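Local coordinates for protein acyl-CoA dehydrogenase (Bacillus anthracis, PDB 3OWA) that probably catalyses the FAD-dependent alpha,beta-dehydrogenation of acyl-CoA thioesters, as other acyl-CoA dehydrogenases do, at residues G453-P456 with Q460-L463; V464-K469 with R568-H573; Y504-A509 with E538-I543. All blocks are in the same frame, centred on the assembly; numbering follows the deposited sequence.

Contact 1. Residues G453-P456 with Q460-L463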
loop_
_atom_site.group_PDB
_atom_site.type_symbol
_atom_site.label_atom_id
_atom_site.label_comp_id
_atom_site.label_asym_id
_atom_site.label_seq_id
_atom_site.Cartn_x
_atom_site.Cartn_y
_atom_site.Cartn_z
ATOM N N GLY A 453 30.267 4.940 22.394
ATOM C CA GLY A 453 30.052 4.443 23.759
ATOM C C GLY A 453 30.025 2.926 23.804
ATOM O O GLY A 453 30.098 2.270 22.757
ATOM N N ASP A 454 29.906 2.369 25.014
ATOM C CA ASP A 454 30.088 0.922 25.229
ATOM C C ASP A 454 28.844 0.133 25.643
ATOM O O ASP A 454 28.765 -1.073 25.388
ATOM C CB ASP A 454 31.233 0.650 26.224
ATOM C CG ASP A 454 32.379 -0.146 25.606
ATOM O OD1 ASP A 454 32.119 -1.047 24.778
ATOM O OD2 ASP A 454 33.547 0.112 25.965
ATOM N N GLU A 455 27.890 0.804 26.286
ATOM C CA GLU A 455 26.662 0.155 26.770
ATOM C C GLU A 455 25.822 -0.471 25.637
ATOM O O GLU A 455 25.938 -0.064 24.470
ATOM C CB GLU A 455 25.805 1.152 27.562
ATOM C CG GLU A 455 26.516 1.785 28.772
ATOM C CD GLU A 455 25.598 2.732 29.552
ATOM O OE1 GLU A 455 24.349 2.650 29.395
ATOM O OE2 GLU A 455 26.132 3.557 30.331
ATOM N N PRO A 456 24.983 -1.478 25.969
ATOM C CA PRO A 456 23.997 -1.932 24.972
ATOM C C PRO A 456 23.152 -0.744 24.502
ATOM O O PRO A 456 22.848 0.134 25.310
ATOM C CB PRO A 456 23.132 -2.924 25.758
ATOM C CG PRO A 456 24.025 -3.415 26.873
ATOM C CD PRO A 456 24.903 -2.249 27.230
ATOM N N GLN A 460 22.083 3.381 19.184
ATOM C CA GLN A 460 20.687 3.793 18.963
ATOM C C GLN A 460 20.342 5.030 19.782
ATOM O O GLN A 460 19.645 5.913 19.293
ATOM C CB GLN A 460 19.722 2.618 19.208
ATOM C CG GLN A 460 19.878 1.482 18.169
ATOM C CD GLN A 460 21.180 0.686 18.313
ATOM O OE1 GLN A 460 21.613 0.394 19.422
ATOM N NE2 GLN A 460 21.799 0.339 17.192
ATOM N N LYS A 461 20.873 5.112 21.007
ATOM C CA LYS A 461 20.734 6.308 21.832
ATOM C C LYS A 461 21.390 7.510 21.163
ATOM O O LYS A 461 20.905 8.634 21.245
ATOM C CB LYS A 461 21.340 6.087 23.222
ATOM C CG LYS A 461 20.549 5.166 24.126
ATOM C CD LYS A 461 21.146 5.186 25.536
ATOM C CE LYS A 461 21.083 3.806 26.202
ATOM N NZ LYS A 461 22.212 3.571 27.182
ATOM N N TYR A 462 22.505 7.261 20.499
ATOM C CA TYR A 462 23.215 8.294 19.776
ATOM C C TYR A 462 22.376 8.815 18.592
ATOM O O TYR A 462 22.245 10.021 18.389
ATOM C CB TYR A 462 24.599 7.763 19.348
ATOM C CG TYR A 462 25.390 8.728 18.509
ATOM C CD1 TYR A 462 26.169 9.730 19.099
ATOM C CD2 TYR A 462 25.336 8.663 17.119
ATOM C CE1 TYR A 462 26.884 10.634 18.303
ATOM C CE2 TYR A 462 26.028 9.556 16.329
ATOM C CZ TYR A 462 26.796 10.532 16.915
ATOM O OH TYR A 462 27.479 11.392 16.093
ATOM N N LEU A 463 21.785 7.909 17.821
ATOM C CA LEU A 463 20.948 8.329 16.697
ATOM C C LEU A 463 19.695 9.088 17.143
ATOM O O LEU A 463 19.289 10.079 16.507
ATOM C CB LEU A 463 20.571 7.133 15.817
ATOM C CG LEU A 463 21.751 6.343 15.257
ATOM C CD1 LEU A 463 21.249 5.093 14.598
ATOM C CD2 LEU A 463 22.551 7.188 14.281
HETATM O O HOH W 1 21.527 0.942 27.771
#

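Contact 2. Residues V464-K469 with R568-H573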
loop_
_atom_site.group_PDB
_atom_site.type_symbol
_atom_site.label_atom_id
_atom_site.label_comp_id
_atom_site.label_asym_id
_atom_site.label_seq_id
_atom_site.Cartn_x
_atom_site.Cartn_y
_atom_site.Cartn_z
ATOM N N VAL A 464 19.105 8.645 18.250
ATOM C CA VAL A 464 17.919 9.294 18.789
ATOM C C VAL A 464 18.231 10.761 19.143
ATOM O O VAL A 464 17.490 11.686 18.745
ATOM C CB VAL A 464 17.367 8.492 20.012
ATOM C CG1 VAL A 464 16.534 9.373 20.923
ATOM C CG2 VAL A 464 16.563 7.280 19.528
ATOM N N ASN A 465 19.334 10.963 19.872
ATOM C CA ASN A 465 19.822 12.309 20.201
ATOM C C ASN A 465 20.076 13.177 18.961
ATOM O O ASN A 465 19.639 14.336 18.893
ATOM C CB ASN A 465 21.083 12.248 21.078
ATOM C CG ASN A 465 20.788 12.495 22.542
ATOM O OD1 ASN A 465 20.399 13.606 22.927
ATOM N ND2 ASN A 465 20.982 11.467 23.382
ATOM N N ASN A 466 20.756 12.616 17.976
ATOM C CA ASN A 466 21.047 13.379 16.765
ATOM C C ASN A 466 19.804 13.664 15.922
ATOM O O ASN A 466 19.726 14.704 15.258
ATOM C CB ASN A 466 22.140 12.700 15.940
ATOM C CG ASN A 466 23.558 12.915 16.534
ATOM O OD1 ASN A 466 24.566 12.624 15.883
ATOM N ND2 ASN A 466 23.625 13.421 17.759
ATOM N N ALA A 467 18.837 12.741 15.964
ATOM C CA ALA A 467 17.556 12.919 15.265
ATOM C C ALA A 467 16.820 14.134 15.811
ATOM O O ALA A 467 16.223 14.898 15.038
ATOM C CB ALA A 467 16.670 11.653 15.369
ATOM N N LYS A 468 16.875 14.314 17.132
ATOM C CA LYS A 468 16.250 15.468 17.784
ATOM C C LYS A 468 16.841 16.781 17.290
ATOM O O LYS A 468 16.108 17.708 16.947
ATOM C CB LYS A 468 16.383 15.378 19.312
ATOM C CG LYS A 468 15.526 14.276 19.937
ATOM C CD LYS A 468 15.579 14.277 21.444
ATOM C CE LYS A 468 15.005 12.964 21.956
ATOM N NZ LYS A 468 14.766 13.002 23.405
ATOM N N LYS A 469 18.173 16.835 17.252
ATOM C CA LYS A 469 18.919 17.977 16.719
ATOM C C LYS A 469 18.576 18.271 15.252
ATOM O O LYS A 469 18.399 19.437 14.887
ATOM C CB LYS A 469 20.428 17.730 16.860
ATOM C CG LYS A 469 20.868 17.555 18.318
ATOM C CD LYS A 469 22.342 17.182 18.438
ATOM C CE LYS A 469 22.695 16.997 19.908
ATOM N NZ LYS A 469 24.041 16.397 20.054
ATOM N N ARG A 568 25.499 16.173 7.646
ATOM C CA ARG A 568 26.469 15.074 7.523
ATOM C C ARG A 568 27.171 14.783 8.856
ATOM O O ARG A 568 27.336 13.624 9.240
ATOM C CB ARG A 568 27.489 15.367 6.413
ATOM C CG ARG A 568 28.176 14.133 5.833
ATOM C CD ARG A 568 29.614 13.952 6.354
ATOM N NE ARG A 568 30.450 15.144 6.164
ATOM C CZ ARG A 568 31.252 15.353 5.121
ATOM N NH1 ARG A 568 31.350 14.454 4.147
ATOM N NH2 ARG A 568 31.963 16.473 5.052
ATOM N N LYS A 569 27.555 15.843 9.562
ATOM C CA LYS A 569 28.124 15.739 10.909
ATOM C C LYS A 569 27.141 15.107 11.905
ATOM O O LYS A 569 27.547 14.340 12.780
ATOM C CB LYS A 569 28.571 17.118 11.426
ATOM C CG LYS A 569 29.911 17.602 10.850
ATOM C CD LYS A 569 30.286 18.994 11.347
ATOM C CE LYS A 569 31.385 19.611 10.475
ATOM N NZ LYS A 569 31.616 21.051 10.805
ATOM N N LEU A 570 25.856 15.429 11.767
ATOM C CA LEU A 570 24.845 14.901 12.670
ATOM C C LEU A 570 24.477 13.475 12.316
ATOM O O LEU A 570 23.939 12.739 13.120
ATOM C CB LEU A 570 23.606 15.789 12.659
ATOM C CG LEU A 570 23.711 17.059 13.499
ATOM C CD1 LEU A 570 22.457 17.855 13.306
ATOM C CD2 LEU A 570 23.939 16.761 14.987
ATOM N N THR A 571 24.838 13.070 11.118
ATOM C CA THR A 571 24.304 11.845 10.576
ATOM C C THR A 571 25.330 10.712 10.422
ATOM O O THR A 571 24.966 9.544 10.233
ATOM C CB THR A 571 23.552 12.190 9.287
ATOM O OG1 THR A 571 22.333 11.462 9.252
ATOM C CG2 THR A 571 24.400 11.983 8.060
ATOM N N ARG A 572 26.605 11.070 10.540
ATOM C CA ARG A 572 27.718 10.123 10.452
ATOM C C ARG A 572 27.705 9.073 11.571
ATOM O O ARG A 572 27.589 9.414 12.753
ATOM C CB ARG A 572 29.046 10.892 10.508
ATOM C CG ARG A 572 29.348 11.727 9.264
ATOM C CD ARG A 572 30.850 11.861 9.006
ATOM N NE ARG A 572 31.623 12.000 10.243
ATOM C CZ ARG A 572 32.334 11.022 10.807
ATOM N NH1 ARG A 572 32.391 9.814 10.254
ATOM N NH2 ARG A 572 32.998 11.250 11.933
ATOM N N HIS A 573 27.830 7.805 11.195
ATOM C CA HIS A 573 27.970 6.712 12.156
ATOM C C HIS A 573 28.380 5.450 11.437
ATOM O O HIS A 573 28.382 5.419 10.213
ATOM C CB HIS A 573 26.666 6.459 12.924
ATOM C CG HIS A 573 25.571 5.869 12.088
ATOM N ND1 HIS A 573 24.845 6.609 11.179
ATOM C CD2 HIS A 573 25.058 4.615 12.047
ATOM C CE1 HIS A 573 23.932 5.837 10.614
ATOM N NE2 HIS A 573 24.035 4.624 11.130
#

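Contact 3. Residues Y504-A509 with E538-I543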
loop_
_atom_site.group_PDB
_atom_site.type_symbol
_atom_site.label_atom_id
_atom_site.label_comp_id
_atom_site.label_asym_id
_atom_site.label_seq_id
_atom_site.Cartn_x
_atom_site.Cartn_y
_atom_site.Cartn_z
ATOM N N TYR A 504 9.992 9.934 17.490
ATOM C CA TYR A 504 9.142 9.429 18.574
ATOM C C TYR A 504 9.084 7.897 18.612
ATOM O O TYR A 504 9.169 7.282 19.679
ATOM C CB TYR A 504 7.712 10.021 18.465
ATOM C CG TYR A 504 6.825 9.776 19.665
ATOM C CD1 TYR A 504 7.230 10.164 20.950
ATOM C CD2 TYR A 504 5.590 9.157 19.524
ATOM C CE1 TYR A 504 6.425 9.946 22.064
ATOM C CE2 TYR A 504 4.766 8.938 20.629
ATOM C CZ TYR A 504 5.198 9.340 21.902
ATOM O OH TYR A 504 4.388 9.113 22.997
ATOM N N ALA A 505 8.929 7.274 17.458
ATOM C CA ALA A 505 8.932 5.813 17.412
ATOM C C ALA A 505 10.313 5.230 17.798
ATOM O O ALA A 505 10.395 4.255 18.564
ATOM C CB ALA A 505 8.515 5.337 16.020
HETATM N N MSE A 506 11.380 5.827 17.273
HETATM C CA MSE A 506 12.762 5.395 17.595
HETATM C C MSE A 506 13.036 5.489 19.075
HETATM O O MSE A 506 13.506 4.538 19.678
HETATM C CB MSE A 506 13.790 6.263 16.878
HETATM C CG MSE A 506 13.925 6.003 15.407
HETATM SE SE MSE A 506 15.169 7.269 14.651
HETATM C CE MSE A 506 16.778 6.727 15.574
ATOM N N GLU A 507 12.763 6.650 19.665
ATOM C CA GLU A 507 13.004 6.850 21.101
ATOM C C GLU A 507 12.169 5.904 21.968
ATOM O O GLU A 507 12.652 5.367 22.969
ATOM C CB GLU A 507 12.742 8.309 21.485
ATOM C CG GLU A 507 12.996 8.616 22.961
ATOM C CD GLU A 507 12.640 10.062 23.376
ATOM O OE1 GLU A 507 13.499 10.734 23.994
ATOM O OE2 GLU A 507 11.506 10.535 23.102
ATOM N N SER A 508 10.907 5.705 21.589
ATOM C CA SER A 508 10.015 4.783 22.306
ATOM C C SER A 508 10.564 3.364 22.299
ATOM O O SER A 508 10.552 2.691 23.336
ATOM C CB SER A 508 8.597 4.791 21.721
ATOM O OG SER A 508 7.979 6.067 21.819
ATOM N N ALA A 509 11.030 2.915 21.133
ATOM C CA ALA A 509 11.658 1.612 21.006
ATOM C C ALA A 509 12.954 1.534 21.848
ATOM O O ALA A 509 13.170 0.549 22.570
ATOM C CB ALA A 509 11.924 1.259 19.526
ATOM N N GLU A 538 16.942 2.060 9.918
ATOM C CA GLU A 538 16.098 2.450 8.782
ATOM C C GLU A 538 15.303 3.740 8.975
ATOM O O GLU A 538 15.198 4.533 8.044
ATOM C CB GLU A 538 15.189 1.296 8.342
ATOM C CG GLU A 538 15.958 0.237 7.492
ATOM C CD GLU A 538 15.397 -1.196 7.616
ATOM O OE1 GLU A 538 15.977 -2.146 7.026
ATOM O OE2 GLU A 538 14.387 -1.385 8.329
ATOM N N ALA A 539 14.758 3.952 10.170
ATOM C CA ALA A 539 14.025 5.191 10.483
ATOM C C ALA A 539 14.961 6.411 10.460
ATOM O O ALA A 539 14.566 7.497 10.035
ATOM C CB ALA A 539 13.362 5.090 11.836
ATOM N N PHE A 540 16.188 6.225 10.939
ATOM C CA PHE A 540 17.187 7.305 10.910
ATOM C C PHE A 540 17.612 7.671 9.489
ATOM O O PHE A 540 17.758 8.849 9.171
ATOM C CB PHE A 540 18.415 6.932 11.727
ATOM C CG PHE A 540 19.342 8.091 11.966
ATOM C CD1 PHE A 540 19.034 9.053 12.933
ATOM C CD2 PHE A 540 20.506 8.231 11.217
ATOM C CE1 PHE A 540 19.902 10.135 13.175
ATOM C CE2 PHE A 540 21.382 9.320 11.442
ATOM C CZ PHE A 540 21.081 10.262 12.419
ATOM N N ASN A 541 17.803 6.644 8.652
ATOM C CA ASN A 541 17.940 6.829 7.204
ATOM C C ASN A 541 16.825 7.685 6.582
ATOM O O ASN A 541 17.112 8.670 5.882
ATOM C CB ASN A 541 18.116 5.466 6.480
ATOM C CG ASN A 541 19.500 4.824 6.760
ATOM O OD1 ASN A 541 20.422 5.483 7.255
ATOM N ND2 ASN A 541 19.641 3.537 6.417
ATOM N N GLU A 542 15.563 7.359 6.863
ATOM C CA GLU A 542 14.450 8.218 6.409
ATOM C C GLU A 542 14.529 9.668 6.928
ATOM O O GLU A 542 14.261 10.614 6.167
ATOM C CB GLU A 542 13.087 7.627 6.793
ATOM C CG GLU A 542 12.900 6.216 6.241
ATOM C CD GLU A 542 11.578 5.571 6.607
ATOM O OE1 GLU A 542 10.791 6.200 7.357
ATOM O OE2 GLU A 542 11.329 4.423 6.135
ATOM N N ILE A 543 14.856 9.825 8.214
ATOM C CA ILE A 543 15.030 11.161 8.805
ATOM C C ILE A 543 16.033 11.991 8.024
ATOM O O ILE A 543 15.755 13.137 7.670
ATOM C CB ILE A 543 15.435 11.076 10.295
ATOM C CG1 ILE A 543 14.208 10.694 11.127
ATOM C CG2 ILE A 543 16.051 12.428 10.787
ATOM C CD1 ILE A 543 14.493 10.435 12.619
#

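Contact 1. Residues G453-P456 with Q460-L463
Glu455 and Lys461 form a salt bridge that ties a surface loop to the first turn of the helix it leads into. The loop follows helix 433-444 and passes into helix 458-482, so the contact is a local loop-to-helix salt bridge in the helical C-terminal part of an acyl-CoA dehydrogenase.

The ionic interaction joins Glu455 OE1 to Lys461 NZ at 3.2 Å. The two side chains cross at about a right angle, the glutamate stretched out beyond CG and the lysine reaching out from the helix to the loop. OE1 lies almost on the continuation of the lysine's CE-NZ bond (angle at NZ about 171°), a direction better suited to charge attraction than to a straight N-H bond. A bend at chi3 of Lys461 (-144°) turns the end of its chain toward the carboxylate.

The solvent-mediated interaction uses the loop backbone. Pro456 O is 4.0 Å from Lys461 NZ, and one water closes the gap: it accepts from NZ and donates to the carbonyl oxygen. Val510 and Glu514 of helix 490-520 lie against Lys461, and the loop residue Leu522 touches Pro456. At the bridging water the two bonds, 2.8 Å to Lys461 NZ and 2.9 Å to Pro456 O, meet at close to a right angle.

Contact 2. Residues V464-K469 with R568-H573
Leu570 meets Lys469 and Asn466, two residues almost one turn apart on the same side of helix 458-482. Leu570 CD2 lies 3.8 Å from Lys469 CD, and Leu570 CD1 and CD2 are each 4.1 Å from Lys469 CB. The leucine thus packs against the aliphatic part of the lysine, the two side chains crossing at about a right angle. With the lysine chain extended beyond CG (chi2 175°, chi3 -179°), its methylenes form the surface that Leu570 covers while its ammonium end runs on past the contact.

Asn466 meets both the backbone and the side chain of Leu570. The carbonyl oxygen of Leu570 is directed at the Asn466 side chain, with Asn466 CB 3.3 Å from Leu570 O, and Leu570 CD2 lies 4.2 Å from Asn466 CG. The backbones are close here, Asn466 CA to Leu570 CA being 5.8 Å.

Further out, Ile470 and Met473 of helix 458-482 extend the apolar bed of Leu570. The chain leaves the helix at Arg572, and His573 turns back on the end of it: its ND1 donates to Thr571 O at 3.1 Å with an N-H...O angle of 167°, and the oxygen lies in the imidazole plane. The His573 side chain also touches Leu459 and Leu463. At the start of segment 568-573, Arg568 packs on Arg568 of the second subunit.

The arrangement is that of the helical bundle of the acyl-CoA dehydrogenase C-terminal region, in which the C-terminal end of helix 557-571 rests on the flank of helix 458-482.

Contact 3. Residues Y504-A509 with E538-I543
Met506, a selenomethionine here, reaches from helix 490-520 onto the face of helix 526-554 formed by Ala539, Phe540 and Ile543. From a CB that points toward that helix, the chain leads first to CG, which comes 3.7 Å from the CB methyl of Ala539. Chi1 (-74°) sets CG beside the backbone N, and the chain runs on extended across the gap. Met506 SE follows, 3.8 Å from CD1 of Ile543 and 4.0 Å from the backbone N of Phe540, and so sits beside Ala539, Phe540 and Ile543. There the chain bends (chi3 65°) and CE turns to Phe540, at 4.2 Å from both its CB and its CD1, approaching the ring obliquely. Contacts between these side chains are all apolar.

The small Ala539 lets the backbones come closest at this point: Met506 CA and Ala539 CA are 7.2 Å apart. On the far side of helix 490-520, Ser508 OG donates to Tyr504 O, and the same hydroxyl lies over the centre of the tyrosine ring.

Helices 490-520 and 526-554 are nearly antiparallel, their local segments inclined at 154° with axes 10.4 Å apart. Leu463 and Val464 of helix 458-482 touch Met506 from a third helix, Leu463 also meets Phe540, and Tyr504 and Ala505 face helix 358-383.

The three contacts form one cluster in the C-terminal helical region, their centres 11 to 14 Å apart and on the same side of the chain's centre. Helix 458-482 serves both contact 1 and contact 2, and contact 3 joins helices 490-520 and 526-554, which follow it. Along the chain contact 1 comes first; contact 2 then brackets contact 3, pairing helix 458-482 with the end of helix 557-571. Direct links knit them together: Leu463 of contact 1 packs on His573, Met506 and Phe540, and a salt bridge joins Lys468 to Glu507. The result is a continuous bundle of successive helices.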